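Local coordinates for protein alpha-1,2-mannosidase (Bacteroides thetaiotaomicron, PDB 2WW2) that hydrolyses alpha-mannosides with inversion at the anomeric carbon, as a calcium-dependent member of glycoside hydrolase family 92, at residues Y292-F297 with Q630-Y635; T327-W332 with A337-F342. One frame throughout, in Å; residues are numbered along the deposited sequence.

Contact 1 (Y292-F297 with Q630-Y635); sequences YRTLLF and QTSAWY
Thr-294 and Ala-633 bring the two backbones nearest, with their CA atoms 6.0 Å apart, where the last turn of one helix meets the first turn of another. Thr-294 OG1 lies 2.9 Å from Ser-632 OG, a hydrogen-bond spacing, though the serine proton may go to another acceptor. Thr-294 OG1 also bonds to Cys-290 O, one turn back in its own helix. This is possible because OG1 lies beside the backbone N (chi1 -59°), which swings CG2 to the far side from that N. CG2 then rests against Ala-633 CB at 4.2 Å. Arg-293 adds a nonpolar touch. Its chain runs extended past Ser-632, so that Arg-293 CD comes within 4.1 Å of Ser-632 CB. Beyond, its NH1 bonds to Asn-27 O, and the side chain also touches Tyr-622, one of the residues around a bound sodium ion. The contact thus joins the C-terminal end of helix 281-294 to the N-terminal end of helix 632-640, within the helical catalytic domain. Helix 338-345 packs against both, with Leu-341 on Thr-294 and Val-338 on Ala-633.

Contact 2 (T327-W332 with A337-F342); sequences TDNGFW and AVHPLF
Asn-329 meets His-339 across this contact, and the backbone just before it is irregular. Asp-328 has a positive phi, and together with Asn-329 it faces Ala-371 in a G1 beta bulge, while its carboxylate forms a salt bridge with Arg-299. The Asp-328 carbonyl accepts a bond from the next side chain, Asn-329 ND2 to Asp-328 O at 3.1 Å. This grip helps fix which way round the Asn-329 amide lies. Asn-329 OD1 then receives the N-H of His-339 NE2 at 2.9 Å, and the bond is nearly straight, at 172°. The oxygen sits in the plane of the imidazole. His-339 NE2 lies tilted 26° from the carbonyl plane of Asn-329, and amide and ring stand perpendicular. The same oxygen also bonds to Thr-334 OG1, its strongest polar partner, so two bonds grip it. Were this asparagine an alanine, the buried NE2-H of His-339 would probably lose its acceptor and the imidazole would be freer to turn. In fold terms, strand 326-330 ends here and the chain turns back through the short helix 331-334 into helix 338-345. Gly-330 is the N-cap of that short helix. Its N bonds to a glycerol, probably from crystallisation, which also bonds to Asp-328 O. Phe-331 follows, with its ring edge toward the His-339 face in an offset edge-to-face pair. The centroids of the Phe-331 and His-339 rings are 5.8 Å apart, and Phe-331 CE1 approaches His-339 NE2 to 4.1 Å. His-339 CG lies beside its own backbone N (chi1 -73°), which sends the ring out toward the strand.

How the contacts relate
Both contacts are buried near the centre of the chain, and neither is a surface patch. Contact 1 joins two helix ends that lie far apart in sequence. Contact 2 is local, linking a strand end to the helix that soon follows, and it is nested inside the loop closed by contact 1. Helix 338-345 ties them together: Ala-633 CB lies 3.6 Å from Val-338 N, and Phe-342 CZ lies 3.3 Å from Thr-294 O. Contact 1 buries more surface, 176 Å² against 87 Å². It sets a close hydroxyl pair among small side chains and an aliphatic stem; contact 2 has a straight amide-imidazole bond and an aromatic pair.

Contact 1 (Y292-F297 with Q630-Y635)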
loop_
_atom_site.group_PDB
_atom_site.type_symbol
_atom_site.label_atom_id
_atom_site.label_comp_id
_atom_site.label_asym_id
_atom_site.label_seq_id
_atom_site.Cartn_x
_atom_site.Cartn_y
_atom_site.Cartn_z
ATOM N N TYR A 292 -19.179 7.769 28.678
ATOM C CA TYR A 292 -20.043 6.650 29.090
ATOM C C TYR A 292 -19.314 5.317 28.964
ATOM O O TYR A 292 -19.321 4.500 29.899
ATOM C CB TYR A 292 -21.327 6.654 28.242
ATOM C CG TYR A 292 -21.904 5.306 27.892
ATOM C CD1 TYR A 292 -22.749 4.638 28.781
ATOM C CD2 TYR A 292 -21.660 4.721 26.648
ATOM C CE1 TYR A 292 -23.313 3.392 28.453
ATOM C CE2 TYR A 292 -22.224 3.477 26.307
ATOM C CZ TYR A 292 -23.055 2.833 27.214
ATOM O OH TYR A 292 -23.603 1.611 26.887
ATOM N N ARG A 293 -18.658 5.114 27.823
ATOM C CA ARG A 293 -17.961 3.861 27.561
ATOM C C ARG A 293 -16.873 3.677 28.608
ATOM O O ARG A 293 -16.602 2.570 29.067
ATOM C CB ARG A 293 -17.378 3.860 26.129
ATOM C CG ARG A 293 -16.899 2.502 25.626
ATOM C CD ARG A 293 -16.378 2.545 24.170
ATOM N NE ARG A 293 -15.861 1.241 23.743
ATOM C CZ ARG A 293 -16.301 0.562 22.683
ATOM N NH1 ARG A 293 -15.764 -0.613 22.381
ATOM N NH2 ARG A 293 -17.266 1.061 21.909
ATOM N N THR A 294 -16.262 4.782 29.020
ATOM C CA THR A 294 -15.159 4.711 29.961
ATOM C C THR A 294 -15.608 4.375 31.394
ATOM O O THR A 294 -14.832 3.820 32.181
ATOM C CB THR A 294 -14.384 6.047 29.969
ATOM O OG1 THR A 294 -13.890 6.320 28.646
ATOM C CG2 THR A 294 -13.250 5.991 30.950
ATOM N N LEU A 295 -16.850 4.696 31.745
ATOM C CA LEU A 295 -17.339 4.431 33.102
ATOM C C LEU A 295 -17.991 3.043 33.311
ATOM O O LEU A 295 -18.582 2.787 34.360
ATOM C CB LEU A 295 -18.355 5.499 33.521
ATOM C CG LEU A 295 -17.896 6.965 33.433
ATOM C CD1 LEU A 295 -18.918 7.848 34.135
ATOM C CD2 LEU A 295 -16.494 7.154 34.047
ATOM N N LEU A 296 -17.928 2.189 32.304
ATOM C CA LEU A 296 -18.513 0.849 32.403
ATOM C C LEU A 296 -17.617 -0.167 33.114
ATOM O O LEU A 296 -18.100 -0.937 33.953
ATOM C CB LEU A 296 -18.887 0.328 31.015
ATOM C CG LEU A 296 -20.023 1.078 30.299
ATOM C CD1 LEU A 296 -20.170 0.561 28.856
ATOM C CD2 LEU A 296 -21.351 0.997 31.070
ATOM N N PHE A 297 -16.325 -0.189 32.774
ATOM C CA PHE A 297 -15.394 -1.231 33.278
ATOM C C PHE A 297 -14.241 -0.573 34.035
ATOM O O PHE A 297 -13.931 0.587 33.791
ATOM C CB PHE A 297 -14.773 -2.025 32.111
ATOM C CG PHE A 297 -15.775 -2.720 31.222
ATOM C CD1 PHE A 297 -16.122 -4.048 31.462
ATOM C CD2 PHE A 297 -16.328 -2.067 30.133
ATOM C CE1 PHE A 297 -17.021 -4.719 30.635
ATOM C CE2 PHE A 297 -17.246 -2.720 29.288
ATOM C CZ PHE A 297 -17.594 -4.046 29.544
ATOM N N GLN A 630 -11.027 1.295 22.096
ATOM C CA GLN A 630 -10.090 1.401 23.224
ATOM C C GLN A 630 -9.583 2.820 23.475
ATOM O O GLN A 630 -8.984 3.088 24.509
ATOM C CB GLN A 630 -8.912 0.416 23.099
ATOM C CG GLN A 630 -7.851 0.731 22.040
ATOM C CD GLN A 630 -8.206 0.187 20.658
ATOM O OE1 GLN A 630 -9.353 -0.211 20.403
ATOM N NE2 GLN A 630 -7.222 0.175 19.752
ATOM N N THR A 631 -9.854 3.733 22.549
ATOM C CA THR A 631 -9.411 5.100 22.706
ATOM C C THR A 631 -10.468 5.994 23.392
ATOM O O THR A 631 -10.335 7.199 23.380
ATOM C CB THR A 631 -9.040 5.726 21.358
ATOM O OG1 THR A 631 -10.232 5.876 20.578
ATOM C CG2 THR A 631 -8.025 4.842 20.606
ATOM N N SER A 632 -11.498 5.410 23.997
ATOM C CA SER A 632 -12.539 6.225 24.662
ATOM C C SER A 632 -11.961 7.224 25.696
ATOM O O SER A 632 -12.256 8.406 25.653
ATOM C CB SER A 632 -13.620 5.331 25.295
ATOM O OG SER A 632 -13.101 4.598 26.415
ATOM N N ALA A 633 -11.103 6.758 26.594
ATOM C CA ALA A 633 -10.512 7.644 27.602
ATOM C C ALA A 633 -9.494 8.601 26.978
ATOM O O ALA A 633 -9.325 9.751 27.429
ATOM C CB ALA A 633 -9.847 6.806 28.700
ATOM N N TRP A 634 -8.821 8.121 25.935
ATOM C CA TRP A 634 -7.891 8.949 25.181
ATOM C C TRP A 634 -8.650 10.168 24.634
ATOM O O TRP A 634 -8.182 11.312 24.700
ATOM C CB TRP A 634 -7.278 8.136 24.032
ATOM C CG TRP A 634 -6.221 8.867 23.253
ATOM C CD1 TRP A 634 -4.865 8.759 23.412
ATOM C CD2 TRP A 634 -6.426 9.812 22.193
ATOM N NE1 TRP A 634 -4.218 9.578 22.515
ATOM C CE2 TRP A 634 -5.152 10.230 21.753
ATOM C CE3 TRP A 634 -7.564 10.327 21.556
ATOM C CZ2 TRP A 634 -4.983 11.152 20.715
ATOM C CZ3 TRP A 634 -7.389 11.254 20.541
ATOM C CH2 TRP A 634 -6.116 11.649 20.124
ATOM N N TYR A 635 -9.846 9.927 24.129
ATOM C CA TYR A 635 -10.624 11.038 23.564
ATOM C C TYR A 635 -11.082 11.994 24.670
ATOM O O TYR A 635 -11.029 13.216 24.510
ATOM C CB TYR A 635 -11.815 10.506 22.774
ATOM C CG TYR A 635 -12.618 11.595 22.063
ATOM C CD1 TYR A 635 -12.383 11.902 20.714
ATOM C CD2 TYR A 635 -13.592 12.309 22.735
ATOM C CE1 TYR A 635 -13.110 12.901 20.061
ATOM C CE2 TYR A 635 -14.324 13.322 22.079
ATOM C CZ TYR A 635 -14.072 13.601 20.759
ATOM O OH TYR A 635 -14.799 14.563 20.118
#

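Contact 2 (T327-W332 with A337-F342)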
loop_
_atom_site.group_PDB
_atom_site.type_symbol
_atom_site.label_atom_id
_atom_site.label_comp_id
_atom_site.label_asym_id
_atom_site.label_seq_id
_atom_site.Cartn_x
_atom_site.Cartn_y
_atom_site.Cartn_z
ATOM N N THR A 327 -13.833 -6.641 38.469
ATOM C CA THR A 327 -13.288 -7.516 37.451
ATOM C C THR A 327 -13.652 -7.037 36.051
ATOM O O THR A 327 -14.181 -5.939 35.896
ATOM C CB THR A 327 -13.763 -8.965 37.652
ATOM O OG1 THR A 327 -13.028 -9.799 36.753
ATOM C CG2 THR A 327 -15.273 -9.086 37.352
ATOM N N ASP A 328 -13.345 -7.864 35.050
ATOM C CA ASP A 328 -13.565 -7.544 33.648
ATOM C C ASP A 328 -12.733 -6.372 33.177
ATOM O O ASP A 328 -13.245 -5.287 32.893
ATOM C CB ASP A 328 -15.051 -7.355 33.376
ATOM C CG ASP A 328 -15.792 -8.671 33.475
ATOM O OD1 ASP A 328 -15.262 -9.665 32.922
ATOM O OD2 ASP A 328 -16.853 -8.715 34.126
ATOM N N ASN A 329 -11.424 -6.600 33.109
ATOM C CA ASN A 329 -10.515 -5.547 32.721
ATOM C C ASN A 329 -9.240 -6.165 32.219
ATOM O O ASN A 329 -8.758 -7.098 32.839
ATOM C CB ASN A 329 -10.150 -4.704 33.961
ATOM C CG ASN A 329 -10.246 -3.253 33.679
ATOM O OD1 ASN A 329 -9.367 -2.464 34.038
ATOM N ND2 ASN A 329 -11.342 -2.871 33.012
ATOM N N GLY A 330 -8.713 -5.638 31.113
ATOM C CA GLY A 330 -7.332 -5.897 30.708
ATOM C C GLY A 330 -6.469 -4.677 31.008
ATOM O O GLY A 330 -6.491 -3.684 30.271
ATOM N N PHE A 331 -5.700 -4.753 32.081
ATOM C CA PHE A 331 -4.892 -3.622 32.492
ATOM C C PHE A 331 -3.919 -3.182 31.398
ATOM O O PHE A 331 -3.574 -2.016 31.338
ATOM C CB PHE A 331 -4.127 -3.928 33.773
ATOM C CG PHE A 331 -5.003 -4.135 34.986
ATOM C CD1 PHE A 331 -6.268 -3.548 35.073
ATOM C CD2 PHE A 331 -4.532 -4.878 36.070
ATOM C CE1 PHE A 331 -7.058 -3.735 36.193
ATOM C CE2 PHE A 331 -5.329 -5.061 37.230
ATOM C CZ PHE A 331 -6.583 -4.495 37.280
ATOM N N TRP A 332 -3.483 -4.116 30.549
ATOM C CA TRP A 332 -2.592 -3.789 29.436
ATOM C C TRP A 332 -3.197 -2.665 28.614
ATOM O O TRP A 332 -2.502 -1.802 28.069
ATOM C CB TRP A 332 -2.346 -5.016 28.540
ATOM C CG TRP A 332 -1.443 -4.708 27.390
ATOM C CD1 TRP A 332 -0.084 -4.508 27.430
ATOM C CD2 TRP A 332 -1.837 -4.520 26.030
ATOM N NE1 TRP A 332 0.394 -4.239 26.167
ATOM C CE2 TRP A 332 -0.662 -4.238 25.287
ATOM C CE3 TRP A 332 -3.070 -4.570 25.362
ATOM C CZ2 TRP A 332 -0.685 -4.004 23.903
ATOM C CZ3 TRP A 332 -3.096 -4.332 23.989
ATOM C CH2 TRP A 332 -1.912 -4.053 23.274
ATOM N N ALA A 337 -5.042 5.208 30.138
ATOM C CA ALA A 337 -5.853 6.420 30.273
ATOM C C ALA A 337 -7.132 6.222 31.084
ATOM O O ALA A 337 -7.610 7.152 31.726
ATOM C CB ALA A 337 -6.201 6.983 28.873
ATOM N N VAL A 338 -7.713 5.028 31.021
ATOM C CA VAL A 338 -8.982 4.763 31.719
ATOM C C VAL A 338 -8.802 4.893 33.249
ATOM O O VAL A 338 -9.507 5.652 33.923
ATOM C CB VAL A 338 -9.564 3.353 31.344
ATOM C CG1 VAL A 338 -10.685 2.964 32.301
ATOM C CG2 VAL A 338 -10.083 3.344 29.878
ATOM N N HIS A 339 -7.863 4.150 33.814
ATOM C CA HIS A 339 -7.660 4.276 35.260
ATOM C C HIS A 339 -7.126 5.638 35.672
ATOM O O HIS A 339 -7.539 6.164 36.695
ATOM C CB HIS A 339 -6.846 3.099 35.805
ATOM C CG HIS A 339 -7.648 1.842 35.850
ATOM N ND1 HIS A 339 -8.545 1.579 36.864
ATOM C CD2 HIS A 339 -7.777 0.832 34.954
ATOM C CE1 HIS A 339 -9.152 0.429 36.622
ATOM N NE2 HIS A 339 -8.703 -0.046 35.472
ATOM N N PRO A 340 -6.215 6.229 34.870
ATOM C CA PRO A 340 -5.838 7.605 35.205
ATOM C C PRO A 340 -7.026 8.557 35.219
ATOM O O PRO A 340 -7.078 9.452 36.065
ATOM C CB PRO A 340 -4.858 7.976 34.103
ATOM C CG PRO A 340 -4.139 6.612 33.820
ATOM C CD PRO A 340 -5.282 5.604 33.910
ATOM N N LEU A 341 -7.976 8.392 34.295
ATOM C CA LEU A 341 -9.173 9.228 34.365
ATOM C C LEU A 341 -9.887 9.006 35.708
ATOM O O LEU A 341 -10.348 9.967 36.335
ATOM C CB LEU A 341 -10.134 8.959 33.184
ATOM C CG LEU A 341 -11.300 9.959 33.073
ATOM C CD1 LEU A 341 -10.804 11.344 32.676
ATOM C CD2 LEU A 341 -12.425 9.500 32.082
ATOM N N PHE A 342 -10.000 7.752 36.152
ATOM C CA PHE A 342 -10.614 7.496 37.456
ATOM C C PHE A 342 -9.847 8.209 38.578
ATOM O O PHE A 342 -10.453 8.840 39.442
ATOM C CB PHE A 342 -10.729 5.979 37.789
ATOM C CG PHE A 342 -11.524 5.173 36.784
ATOM C CD1 PHE A 342 -12.536 5.765 36.011
ATOM C CD2 PHE A 342 -11.269 3.811 36.619
ATOM C CE1 PHE A 342 -13.269 4.999 35.080
ATOM C CE2 PHE A 342 -11.986 3.050 35.684
ATOM C CZ PHE A 342 -12.988 3.650 34.911
#